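Local coordinates for uncharacterized protein (Bacteroides caccae, PDB 4L7A), which is of unknown function but probably acts as a zinc-dependent peptidase, at residues Tyr41-Ile46 and Val55-Trp60; His95-Ala100 and Lys117-Met122. All coordinates share one frame; numbering follows the deposited sequence.

Interaction 1: Tyr41-Ile46 and Val55-Trp60; sequences YRMEHI and VPTDFW
The loop leaving strand 38-40 meets the lead-in to helix 59-81 here, with Tyr41 packed on Phe59 and Met43 (selenomethionine) on Pro56 and Thr57. Tyr41 reaches Phe59 with one corner of its ring: CE2 comes within 3.7 Å of Phe59 CD1, arriving at the edge of the phenylalanine ring near its plane. The two rings meet obliquely, their planes at 69°. Phe59 turns its CG away from its own backbone N (chi1 176°), which carries the ring across to the tyrosine. Polar linkage is left to one water bridge: a water donates to Tyr41 O at 2.5 Å and accepts from Thr57 OG1 at 2.6 Å, joining loop backbone to threonine side chain. The Met43 and Thr57 side chains run past each other in opposite directions. Met43 CG passes 3.4 Å from Thr57 OG1, and the extended chain carries SE to 3.7 Å from Pro56 CA; the bend comes after SE and turns CE to the Thr57 backbone. Next to Thr57, Asp58 serves as the N-cap of helix 59-81, its OD1 accepting from Leu61 N. Helix 17-35 receives the tyrosine: Tyr41 OH hydrogen-bonds Asp24, which also forms a salt bridge with Arg42, while Phe23 meets the Tyr41 ring. Ile46 packs on His95 and Ile97 of strand 93-98.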
loop_
_atom_site.group_PDB
_atom_site.type_symbol
_atom_site.label_atom_id
_atom_site.label_comp_id
_atom_site.label_asym_id
_atom_site.label_seq_id
_atom_site.Cartn_x
_atom_site.Cartn_y
_atom_site.Cartn_z
ATOM N N TYR A 41 9.890 -0.567 15.337
ATOM C CA TYR A 41 9.132 0.439 16.051
ATOM C C TYR A 41 9.962 1.181 17.056
ATOM O O TYR A 41 9.599 2.297 17.430
ATOM C CB TYR A 41 7.932 -0.165 16.729
ATOM C CG TYR A 41 8.284 -1.062 17.852
ATOM C CD1 TYR A 41 8.679 -2.364 17.617
ATOM C CD2 TYR A 41 8.233 -0.606 19.155
ATOM C CE1 TYR A 41 9.035 -3.209 18.678
ATOM C CE2 TYR A 41 8.602 -1.423 20.212
ATOM C CZ TYR A 41 8.978 -2.738 19.962
ATOM O OH TYR A 41 9.350 -3.517 21.006
ATOM N N ARG A 42 11.076 0.595 17.480
ATOM C CA ARG A 42 11.911 1.207 18.512
ATOM C C ARG A 42 12.630 2.387 17.879
ATOM O O ARG A 42 13.320 2.237 16.864
ATOM C CB ARG A 42 12.909 0.200 19.079
ATOM C CG ARG A 42 12.323 -0.943 19.964
ATOM C CD ARG A 42 13.376 -2.065 20.083
ATOM N NE ARG A 42 13.026 -3.179 20.962
ATOM C CZ ARG A 42 13.127 -3.153 22.269
ATOM N NH1 ARG A 42 13.527 -2.060 22.892
ATOM N NH2 ARG A 42 12.775 -4.208 22.975
HETATM N N MSE A 43 12.501 3.541 18.509
HETATM C CA MSE A 43 13.114 4.776 18.003
HETATM C C MSE A 43 14.648 4.762 17.963
HETATM O O MSE A 43 15.271 5.325 17.045
HETATM C CB MSE A 43 12.650 5.949 18.850
HETATM C CG MSE A 43 11.154 6.214 18.709
HETATM SE SE MSE A 43 10.492 7.455 20.058
HETATM C CE MSE A 43 9.968 6.169 21.485
ATOM N N GLU A 44 15.234 4.115 18.956
ATOM C CA GLU A 44 16.672 3.915 19.033
ATOM C C GLU A 44 17.247 3.155 17.839
ATOM O O GLU A 44 18.410 3.313 17.559
ATOM C CB GLU A 44 17.002 3.155 20.342
ATOM C CG GLU A 44 16.462 1.695 20.374
ATOM C CD GLU A 44 15.876 1.254 21.711
ATOM O OE1 GLU A 44 16.600 1.292 22.727
ATOM O OE2 GLU A 44 14.704 0.820 21.761
ATOM N N HIS A 45 16.458 2.327 17.144
ATOM C CA HIS A 45 16.944 1.567 15.948
ATOM C C HIS A 45 16.609 2.180 14.601
ATOM O O HIS A 45 16.955 1.617 13.567
ATOM C CB HIS A 45 16.403 0.128 15.922
ATOM C CG HIS A 45 16.771 -0.664 17.133
ATOM N ND1 HIS A 45 16.199 -1.879 17.432
ATOM C CD2 HIS A 45 17.626 -0.387 18.145
ATOM C CE1 HIS A 45 16.690 -2.323 18.575
ATOM N NE2 HIS A 45 17.544 -1.426 19.038
ATOM N N ILE A 46 15.943 3.323 14.620
ATOM C CA ILE A 46 15.516 3.996 13.404
ATOM C C ILE A 46 16.345 5.263 13.212
ATOM O O ILE A 46 16.484 6.108 14.099
ATOM C CB ILE A 46 13.976 4.324 13.423
ATOM C CG1 ILE A 46 13.176 3.017 13.318
ATOM C CG2 ILE A 46 13.626 5.245 12.273
ATOM C CD1 ILE A 46 11.715 3.155 13.382
ATOM N N VAL A 55 7.125 13.118 17.136
ATOM C CA VAL A 55 6.715 12.827 18.527
ATOM C C VAL A 55 7.144 11.374 18.846
ATOM O O VAL A 55 7.421 10.598 17.936
ATOM C CB VAL A 55 5.179 12.960 18.741
ATOM C CG1 VAL A 55 4.708 14.370 18.477
ATOM C CG2 VAL A 55 4.377 11.980 17.854
ATOM N N PRO A 56 7.229 11.017 20.134
ATOM C CA PRO A 56 7.562 9.645 20.445
ATOM C C PRO A 56 6.593 8.656 19.777
ATOM O O PRO A 56 5.395 8.922 19.629
ATOM C CB PRO A 56 7.423 9.597 21.967
ATOM C CG PRO A 56 7.702 10.972 22.389
ATOM C CD PRO A 56 7.036 11.825 21.345
ATOM N N THR A 57 7.133 7.532 19.362
ATOM C CA THR A 57 6.356 6.498 18.710
ATOM C C THR A 57 5.514 5.805 19.761
ATOM O O THR A 57 6.058 5.255 20.692
ATOM C CB THR A 57 7.325 5.501 18.028
ATOM O OG1 THR A 57 8.142 6.246 17.080
ATOM C CG2 THR A 57 6.578 4.402 17.310
ATOM N N ASP A 58 4.189 5.826 19.603
ATOM C CA ASP A 58 3.240 5.243 20.573
ATOM C C ASP A 58 3.302 3.715 20.474
ATOM O O ASP A 58 3.034 3.149 19.417
ATOM C CB ASP A 58 1.848 5.800 20.208
ATOM C CG ASP A 58 0.661 5.200 21.018
ATOM O OD1 ASP A 58 0.660 4.052 21.501
ATOM O OD2 ASP A 58 -0.383 5.915 21.067
ATOM N N PHE A 59 3.632 3.045 21.572
ATOM C CA PHE A 59 3.825 1.608 21.549
ATOM C C PHE A 59 2.567 0.780 21.222
ATOM O O PHE A 59 2.596 -0.039 20.329
ATOM C CB PHE A 59 4.363 1.111 22.877
ATOM C CG PHE A 59 4.497 -0.408 22.952
ATOM C CD1 PHE A 59 5.653 -1.037 22.476
ATOM C CD2 PHE A 59 3.506 -1.185 23.496
ATOM C CE1 PHE A 59 5.823 -2.426 22.569
ATOM C CE2 PHE A 59 3.667 -2.573 23.602
ATOM C CZ PHE A 59 4.846 -3.193 23.136
ATOM N N TRP A 60 1.489 0.967 21.959
ATOM C CA TRP A 60 0.292 0.173 21.727
ATOM C C TRP A 60 -0.369 0.505 20.362
ATOM O O TRP A 60 -0.983 -0.350 19.728
ATOM C CB TRP A 60 -0.691 0.321 22.890
ATOM C CG TRP A 60 -0.148 -0.318 24.085
ATOM C CD1 TRP A 60 0.353 0.307 25.180
ATOM C CD2 TRP A 60 -0.044 -1.733 24.336
ATOM N NE1 TRP A 60 0.769 -0.611 26.088
ATOM C CE2 TRP A 60 0.584 -1.879 25.580
ATOM C CE3 TRP A 60 -0.369 -2.875 23.610
ATOM C CZ2 TRP A 60 0.859 -3.127 26.143
ATOM C CZ3 TRP A 60 -0.079 -4.117 24.149
ATOM C CH2 TRP A 60 0.516 -4.239 25.422
HETATM O O HOH W 1 9.725 4.419 16.166
#

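Interaction 2: His95-Ala100 and Lys117-Met122; sequences HLIGSA and KVTLYM
Ile97 and Tyr121 lie side by side and point the same way from two neighbouring parallel strands, with Ile97 CG2 3.7 Å from Tyr121 CE2. The isoleucine's other branch, CG1, stands beside the backbone N (chi1 -64°) and carries CD1 to Thr119 CG2, also at 3.7 Å, so CG2 packs on the tyrosine ring and CD1 on the threonine methyl. Farther along this face, the extended start of Lys117 (chi1 178°, chi2 173°) lays CD over one face of the His95 imidazole, a CH-pi contact 4.2 Å from the ring centroid; the bend at chi3 comes after it. On the reverse face Leu96 CD2 rests on Leu120 CB at 3.9 Å. Met122, also selenomethionine, folds back over its neighbour strand, its SE 4.1 Å from Leu96 CB, and touches Leu61 and Leu65 of helix 59-81. Between the strands, five backbone hydrogen bonds alternate, from His95 N to Val118 O through to Ser99 N to Met122 O. CA-H...O contacts such as Tyr121 CA to Ile97 O accompany them. Strands 93-98 and 115-122 are thus the inner parallel pair of a mixed four-stranded sheet, with helices 59-81 and 131-153 covering the Leu96, Leu120 and Met122 face, consistent with the mixed sheet packed against helices of zincin-type metallopeptidases in its clan.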
loop_
_atom_site.group_PDB
_atom_site.type_symbol
_atom_site.label_atom_id
_atom_site.label_comp_id
_atom_site.label_asym_id
_atom_site.label_seq_id
_atom_site.Cartn_x
_atom_site.Cartn_y
_atom_site.Cartn_z
ATOM N N HIS A 95 9.321 0.812 8.904
ATOM C CA HIS A 95 9.637 1.583 10.130
ATOM C C HIS A 95 8.383 2.299 10.505
ATOM O O HIS A 95 7.739 2.841 9.631
ATOM C CB HIS A 95 10.637 2.695 9.867
ATOM C CG HIS A 95 12.039 2.228 9.713
ATOM N ND1 HIS A 95 13.091 3.104 9.532
ATOM C CD2 HIS A 95 12.586 0.993 9.771
ATOM C CE1 HIS A 95 14.230 2.427 9.458
ATOM N NE2 HIS A 95 13.948 1.142 9.604
ATOM N N LEU A 96 8.043 2.323 11.770
ATOM C CA LEU A 96 6.983 3.193 12.257
ATOM C C LEU A 96 7.657 4.340 12.973
ATOM O O LEU A 96 8.568 4.123 13.789
ATOM C CB LEU A 96 6.064 2.484 13.234
ATOM C CG LEU A 96 5.413 1.210 12.789
ATOM C CD1 LEU A 96 4.348 0.816 13.793
ATOM C CD2 LEU A 96 4.779 1.402 11.421
ATOM N N ILE A 97 7.227 5.553 12.647
ATOM C CA ILE A 97 7.709 6.758 13.293
ATOM C C ILE A 97 6.533 7.570 13.737
ATOM O O ILE A 97 5.544 7.700 13.020
ATOM C CB ILE A 97 8.583 7.595 12.355
ATOM C CG1 ILE A 97 9.833 6.820 12.006
ATOM C CG2 ILE A 97 8.993 8.883 12.975
ATOM C CD1 ILE A 97 10.789 7.584 10.975
ATOM N N GLY A 98 6.622 8.140 14.928
ATOM C CA GLY A 98 5.485 8.944 15.424
ATOM C C GLY A 98 5.404 10.346 14.810
ATOM O O GLY A 98 6.418 11.002 14.624
ATOM N N SER A 99 4.177 10.793 14.525
ATOM C CA SER A 99 3.936 12.125 14.041
ATOM C C SER A 99 2.758 12.815 14.723
ATOM O O SER A 99 1.762 12.175 15.065
ATOM C CB SER A 99 3.660 12.048 12.554
ATOM O OG SER A 99 3.673 13.338 11.988
ATOM N N ALA A 100 2.899 14.125 14.919
ATOM C CA ALA A 100 1.912 14.954 15.552
ATOM C C ALA A 100 0.616 15.028 14.755
ATOM O O ALA A 100 -0.416 15.160 15.345
ATOM C CB ALA A 100 2.455 16.333 15.780
ATOM N N LYS A 117 12.424 -0.066 1.574
ATOM C CA LYS A 117 12.054 0.359 2.892
ATOM C C LYS A 117 10.802 1.263 2.855
ATOM O O LYS A 117 10.724 2.160 2.044
ATOM C CB LYS A 117 13.209 1.093 3.514
ATOM C CG LYS A 117 12.894 1.627 4.903
ATOM C CD LYS A 117 14.115 2.211 5.572
ATOM C CE LYS A 117 14.263 3.675 5.230
ATOM N NZ LYS A 117 15.708 4.124 5.307
ATOM N N VAL A 118 9.810 0.959 3.679
ATOM C CA VAL A 118 8.577 1.772 3.835
ATOM C C VAL A 118 8.555 2.310 5.270
ATOM O O VAL A 118 8.693 1.547 6.223
ATOM C CB VAL A 118 7.307 0.957 3.589
ATOM C CG1 VAL A 118 6.031 1.834 3.656
ATOM C CG2 VAL A 118 7.272 0.332 2.222
ATOM N N THR A 119 8.368 3.603 5.414
ATOM C CA THR A 119 8.224 4.209 6.689
ATOM C C THR A 119 6.826 4.737 6.796
ATOM O O THR A 119 6.368 5.411 5.898
ATOM C CB THR A 119 9.193 5.382 6.841
ATOM O OG1 THR A 119 10.525 4.873 6.766
ATOM C CG2 THR A 119 8.999 6.082 8.167
ATOM N N LEU A 120 6.141 4.418 7.880
ATOM C CA LEU A 120 4.832 4.908 8.104
ATOM C C LEU A 120 4.856 5.851 9.309
ATOM O O LEU A 120 5.340 5.482 10.383
ATOM C CB LEU A 120 3.889 3.772 8.397
ATOM C CG LEU A 120 3.871 2.593 7.431
ATOM C CD1 LEU A 120 2.921 1.563 7.927
ATOM C CD2 LEU A 120 3.434 3.100 6.068
ATOM N N TYR A 121 4.273 7.033 9.126
ATOM C CA TYR A 121 4.133 8.019 10.159
ATOM C C TYR A 121 2.739 7.835 10.750
ATOM O O TYR A 121 1.717 7.796 10.023
ATOM C CB TYR A 121 4.357 9.436 9.579
ATOM C CG TYR A 121 5.783 9.645 9.188
ATOM C CD1 TYR A 121 6.263 9.322 7.943
ATOM C CD2 TYR A 121 6.685 10.194 10.102
ATOM C CE1 TYR A 121 7.621 9.508 7.628
ATOM C CE2 TYR A 121 7.998 10.399 9.798
ATOM C CZ TYR A 121 8.478 10.035 8.574
ATOM O OH TYR A 121 9.826 10.280 8.335
HETATM N N MSE A 122 2.703 7.742 12.077
HETATM C CA MSE A 122 1.471 7.458 12.787
HETATM C C MSE A 122 1.344 8.182 14.116
HETATM O O MSE A 122 2.314 8.643 14.656
HETATM C CB MSE A 122 1.304 5.929 13.050
HETATM C CG MSE A 122 2.565 5.138 13.210
HETATM SE SE MSE A 122 3.628 5.420 14.844
HETATM C CE MSE A 122 2.650 4.303 16.098
#

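Interaction 1 closes before interaction 2 opens along the chain, yet their centres are only 9 Å apart, on the same side of the chain's centre. Strand 38-40, which precedes Tyr41, is the edge strand beside 93-98, so the loop of interaction 1 starts from the sheet whose inner pair forms interaction 2. The two also touch directly: Ile46 CD1 packs against Leu96 O at 3.3 Å, Asp58 O lies near Met122 CE, and Thr57 OG1 makes a probable, weak hydrogen bond with Gly98 N. Helix 59-81 starts in interaction 1 and runs on over the Leu96 and Met122 face, so the loop, helix and sheet pack together as one unit.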